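Catechol 1,2-dioxygenase (Acinetobacter sp., PDB 1DMH) catalyses the iron(III)-dependent intradiol cleavage of catechol by dioxygen to cis,cis-muconate, a step of the beta-ketoadipate pathway. Local coordinates at residues A[219-224]-A[250-255]. Residues are numbered along the deposited sequence; the frame is centred on the assembly and turned at random.
Sequences GNRPAH and YDDFAY. With FE (Fe (III) ion), chain C; MCT (4-methylcatechol), chain D.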
ATOM      1  N   GLY A 219      18.358   5.834   5.028  1.00 14.20           N
ATOM      2  CA  GLY A 219      17.549   4.798   5.636  1.00 14.80           C
ATOM      3  C   GLY A 219      18.291   3.998   6.682  1.00 14.74           C
ATOM      4  O   GLY A 219      18.105   2.794   6.772  1.00 14.64           O
ATOM      5  N   ASN A 220      19.104   4.669   7.494  1.00 15.22           N
ATOM      6  CA  ASN A 220      19.902   4.004   8.523  1.00 15.37           C
ATOM      7  C   ASN A 220      19.439   4.116   9.963  1.00 15.25           C
ATOM      8  O   ASN A 220      18.869   5.126  10.375  1.00 15.45           O
ATOM      9  CB  ASN A 220      21.323   4.530   8.471  1.00 16.92           C
ATOM     10  CG  ASN A 220      21.938   4.360   7.112  1.00 19.24           C
ATOM     11  OD1 ASN A 220      22.056   3.242   6.601  1.00 19.60           O
ATOM     12  ND2 ASN A 220      22.322   5.473   6.501  1.00 20.40           N
ATOM     13  N   ARG A 221      19.727   3.066  10.729  1.00 14.61           N
ATOM     14  CA  ARG A 221      19.419   3.031  12.153  1.00 14.00           C
ATOM     15  C   ARG A 221      20.728   2.769  12.888  1.00 13.20           C
ATOM     16  O   ARG A 221      21.584   2.029  12.396  1.00 12.94           O
ATOM     17  CB  ARG A 221      18.456   1.877  12.519  1.00 14.37           C
ATOM     18  CG  ARG A 221      17.080   1.886  11.830  1.00 16.21           C
ATOM     19  CD  ARG A 221      16.048   1.297  12.765  1.00 17.51           C
ATOM     20  NE  ARG A 221      15.989   2.151  13.947  1.00 20.60           N
ATOM     21  CZ  ARG A 221      15.444   1.832  15.112  1.00 23.36           C
ATOM     22  NH1 ARG A 221      14.879   0.642  15.292  1.00 24.62           N
ATOM     23  NH2 ARG A 221      15.524   2.698  16.126  1.00 25.88           N
ATOM     24  N   PRO A 222      20.927   3.422  14.039  1.00 13.32           N
ATOM     25  CA  PRO A 222      22.147   3.202  14.824  1.00 13.12           C
ATOM     26  C   PRO A 222      22.094   1.764  15.404  1.00 13.56           C
ATOM     27  O   PRO A 222      21.026   1.139  15.413  1.00 14.22           O
ATOM     28  CB  PRO A 222      22.029   4.268  15.913  1.00 13.81           C
ATOM     29  CG  PRO A 222      20.493   4.394  16.093  1.00 11.90           C
ATOM     30  CD  PRO A 222      20.100   4.489  14.645  1.00 13.06           C
ATOM     31  N   ALA A 223      23.224   1.230  15.865  1.00 13.10           N
ATOM     32  CA  ALA A 223      23.246  -0.111  16.468  1.00 12.11           C
ATOM     33  C   ALA A 223      22.366  -0.035  17.721  1.00 11.60           C
ATOM     34  O   ALA A 223      22.522   0.869  18.533  1.00 10.84           O
ATOM     35  CB  ALA A 223      24.666  -0.493  16.842  1.00 12.09           C
ATOM     36  N   HIS A 224      21.454  -0.996  17.873  1.00 11.39           N
ATOM     37  CA  HIS A 224      20.517  -1.003  18.997  1.00 11.07           C
ATOM     38  C   HIS A 224      20.081  -2.430  19.365  1.00 11.19           C
ATOM     39  O   HIS A 224      20.242  -3.378  18.583  1.00 11.22           O
ATOM     40  CB  HIS A 224      19.262  -0.211  18.635  1.00 10.24           C
ATOM     41  CG  HIS A 224      18.553  -0.767  17.446  1.00 11.29           C
ATOM     42  ND1 HIS A 224      19.006  -0.575  16.156  1.00 10.42           N
ATOM     43  CD2 HIS A 224      17.504  -1.615  17.355  1.00 10.67           C
ATOM     44  CE1 HIS A 224      18.264  -1.279  15.321  1.00 11.99           C
ATOM     45  NE2 HIS A 224      17.344  -1.920  16.023  1.00 12.65           N
ATOM     46  N   TYR A 250      21.711  10.031  16.946  1.00 23.18           N
ATOM     47  CA  TYR A 250      20.700  11.074  16.963  1.00 24.49           C
ATOM     48  C   TYR A 250      20.202  11.405  15.569  1.00 23.55           C
ATOM     49  O   TYR A 250      19.774  12.531  15.296  1.00 23.88           O
ATOM     50  CB  TYR A 250      21.254  12.331  17.648  1.00 27.19           C
ATOM     51  CG  TYR A 250      21.774  12.056  19.041  1.00 30.55           C
ATOM     52  CD1 TYR A 250      20.903  12.007  20.139  1.00 32.50           C
ATOM     53  CD2 TYR A 250      23.124  11.747  19.255  1.00 32.61           C
ATOM     54  CE1 TYR A 250      21.361  11.653  21.422  1.00 33.90           C
ATOM     55  CE2 TYR A 250      23.597  11.390  20.535  1.00 33.87           C
ATOM     56  CZ  TYR A 250      22.712  11.345  21.609  1.00 34.64           C
ATOM     57  OH  TYR A 250      23.183  10.985  22.862  1.00 35.98           O
ATOM     58  N   ASP A 251      20.238  10.417  14.684  1.00 21.65           N
ATOM     59  CA  ASP A 251      19.806  10.646  13.330  1.00 20.00           C
ATOM     60  C   ASP A 251      19.305   9.329  12.771  1.00 18.50           C
ATOM     61  O   ASP A 251      19.673   8.895  11.683  1.00 18.59           O
ATOM     62  CB  ASP A 251      20.980  11.222  12.530  1.00 22.21           C
ATOM     63  CG  ASP A 251      20.604  11.589  11.111  1.00 24.63           C
ATOM     64  OD1 ASP A 251      19.412  11.879  10.848  1.00 25.14           O
ATOM     65  OD2 ASP A 251      21.522  11.619  10.260  1.00 26.77           O
ATOM     66  N   ASP A 252      18.449   8.706  13.561  1.00 16.36           N
ATOM     67  CA  ASP A 252      17.827   7.423  13.254  1.00 14.67           C
ATOM     68  C   ASP A 252      16.715   7.677  12.215  1.00 13.35           C
ATOM     69  O   ASP A 252      15.914   8.586  12.404  1.00 12.97           O
ATOM     70  CB  ASP A 252      17.281   6.901  14.584  1.00 14.86           C
ATOM     71  CG  ASP A 252      16.541   5.611  14.470  1.00 14.86           C
ATOM     72  OD1 ASP A 252      16.609   4.915  13.434  1.00 13.92           O
ATOM     73  OD2 ASP A 252      15.883   5.274  15.477  1.00 16.83           O
ATOM     74  N   PHE A 253      16.659   6.901  11.134  1.00 11.87           N
ATOM     75  CA  PHE A 253      15.613   7.133  10.144  1.00 12.35           C
ATOM     76  C   PHE A 253      14.219   6.771  10.706  1.00 13.03           C
ATOM     77  O   PHE A 253      13.195   7.205  10.175  1.00 12.38           O
ATOM     78  CB  PHE A 253      15.881   6.339   8.840  1.00 12.39           C
ATOM     79  CG  PHE A 253      15.175   4.995   8.756  1.00 13.81           C
ATOM     80  CD1 PHE A 253      15.721   3.850   9.333  1.00 14.49           C
ATOM     81  CD2 PHE A 253      13.949   4.882   8.084  1.00 13.73           C
ATOM     82  CE1 PHE A 253      15.041   2.596   9.232  1.00 14.75           C
ATOM     83  CE2 PHE A 253      13.277   3.649   7.985  1.00 14.09           C
ATOM     84  CZ  PHE A 253      13.828   2.506   8.561  1.00 14.39           C
ATOM     85  N   ALA A 254      14.199   5.981  11.783  1.00 13.41           N
ATOM     86  CA  ALA A 254      12.940   5.575  12.415  1.00 13.91           C
ATOM     87  C   ALA A 254      12.614   6.421  13.644  1.00 14.00           C
ATOM     88  O   ALA A 254      11.649   6.131  14.358  1.00 14.40           O
ATOM     89  CB  ALA A 254      12.997   4.097  12.801  1.00 14.69           C
ATOM     90  N   TYR A 255      13.430   7.440  13.906  1.00 13.17           N
ATOM     91  CA  TYR A 255      13.197   8.371  15.027  1.00 13.89           C
ATOM     92  C   TYR A 255      12.888   7.705  16.378  1.00 14.67           C
ATOM     93  O   TYR A 255      12.053   8.181  17.153  1.00 14.64           O
ATOM     94  CB  TYR A 255      12.036   9.294  14.666  1.00 13.35           C
ATOM     95  CG  TYR A 255      12.188   9.932  13.318  1.00 13.47           C
ATOM     96  CD1 TYR A 255      13.071  10.991  13.138  1.00 14.03           C
ATOM     97  CD2 TYR A 255      11.452   9.477  12.207  1.00 14.50           C
ATOM     98  CE1 TYR A 255      13.225  11.600  11.888  1.00 14.04           C
ATOM     99  CE2 TYR A 255      11.600  10.082  10.946  1.00 14.25           C
ATOM    100  CZ  TYR A 255      12.493  11.144  10.809  1.00 14.86           C
ATOM    101  OH  TYR A 255      12.671  11.773   9.607  1.00 15.63           O
TER
HETATM  102 FE    FE C 400      15.954  -3.235  15.318  1.00 15.96          FE
HETATM  103  C1  MCT D 401      13.186  -0.744  11.887  0.65 22.02           C
HETATM  104  C2  MCT D 401      13.192  -1.029  13.263  0.65 22.11           C
HETATM  105  C3  MCT D 401      14.194  -1.885  13.764  0.65 21.43           C
HETATM  106  O3  MCT D 401      14.213  -2.171  15.105  0.65 22.31           O
HETATM  107  C4  MCT D 401      15.157  -2.444  12.941  0.65 21.18           C
HETATM  108  O4  MCT D 401      16.113  -3.267  13.484  0.65 22.48           O
HETATM  109  C5  MCT D 401      15.173  -2.181  11.597  0.65 21.74           C
HETATM  110  C6  MCT D 401      14.128  -1.281  11.044  0.65 22.01           C
HETATM  111  C   MCT D 401      12.100   0.186  11.315  0.65 22.40           C
HETATM  112  O   HOH W   1      13.872  -3.357  13.805  0.35  3.70           O
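R221 and D252 form a side-on salt bridge at the edge of the substrate pocket. R221 NE donates to D252 OD1 at 2.9 Å, and R221 NH2 to D252 OD2 at 2.7 Å. Both carboxylate oxygens are met on the syn side, and the two flat groups lie only 8° apart. The third guanidinium nitrogen faces the ligand: R221 NH1 makes a weak hydrogen bond to O3 of 4-methylcatechol (2.9 Å). A254 CB lies over one guanidinium face, 3.7 Å above its plane and shifted toward the rim. Nearer the backbone, R221 CG meets the ring edge of F253, 3.4 Å from CE1. Bends at chi2 (-148°) and chi3 (62°) carry the arginine chain from this edge, with CD over the catechol ring, to the carboxylate. F253 CZ reaches the substrate methyl, with L73 of helix 71-77 also against F253.

The iron is held by H224 NE2 at 2.0 Å and by both catechol oxygens; Y164 and H226 complete the protein ligands. H224 ND1 gives a nearly straight bond to P222 O, which fixes the rotation of the imidazole.

Further out, D252 begins a type I turn. Its OD1 also accepts from A254 N, from the opposite face to R221 NE, forming an Asx turn. The backbone N of A256 hydrogen-bonds to D252 OD2. F253 N donates to N220 O at 2.9 Å, tying the turn to the start of strand 220-230. The carboxylate bonds are consistent with D252 being a second-shell anchor for R221. A positive guanidinium beside O3 would be expected to stabilise negative charge on that iron-bound oxygen.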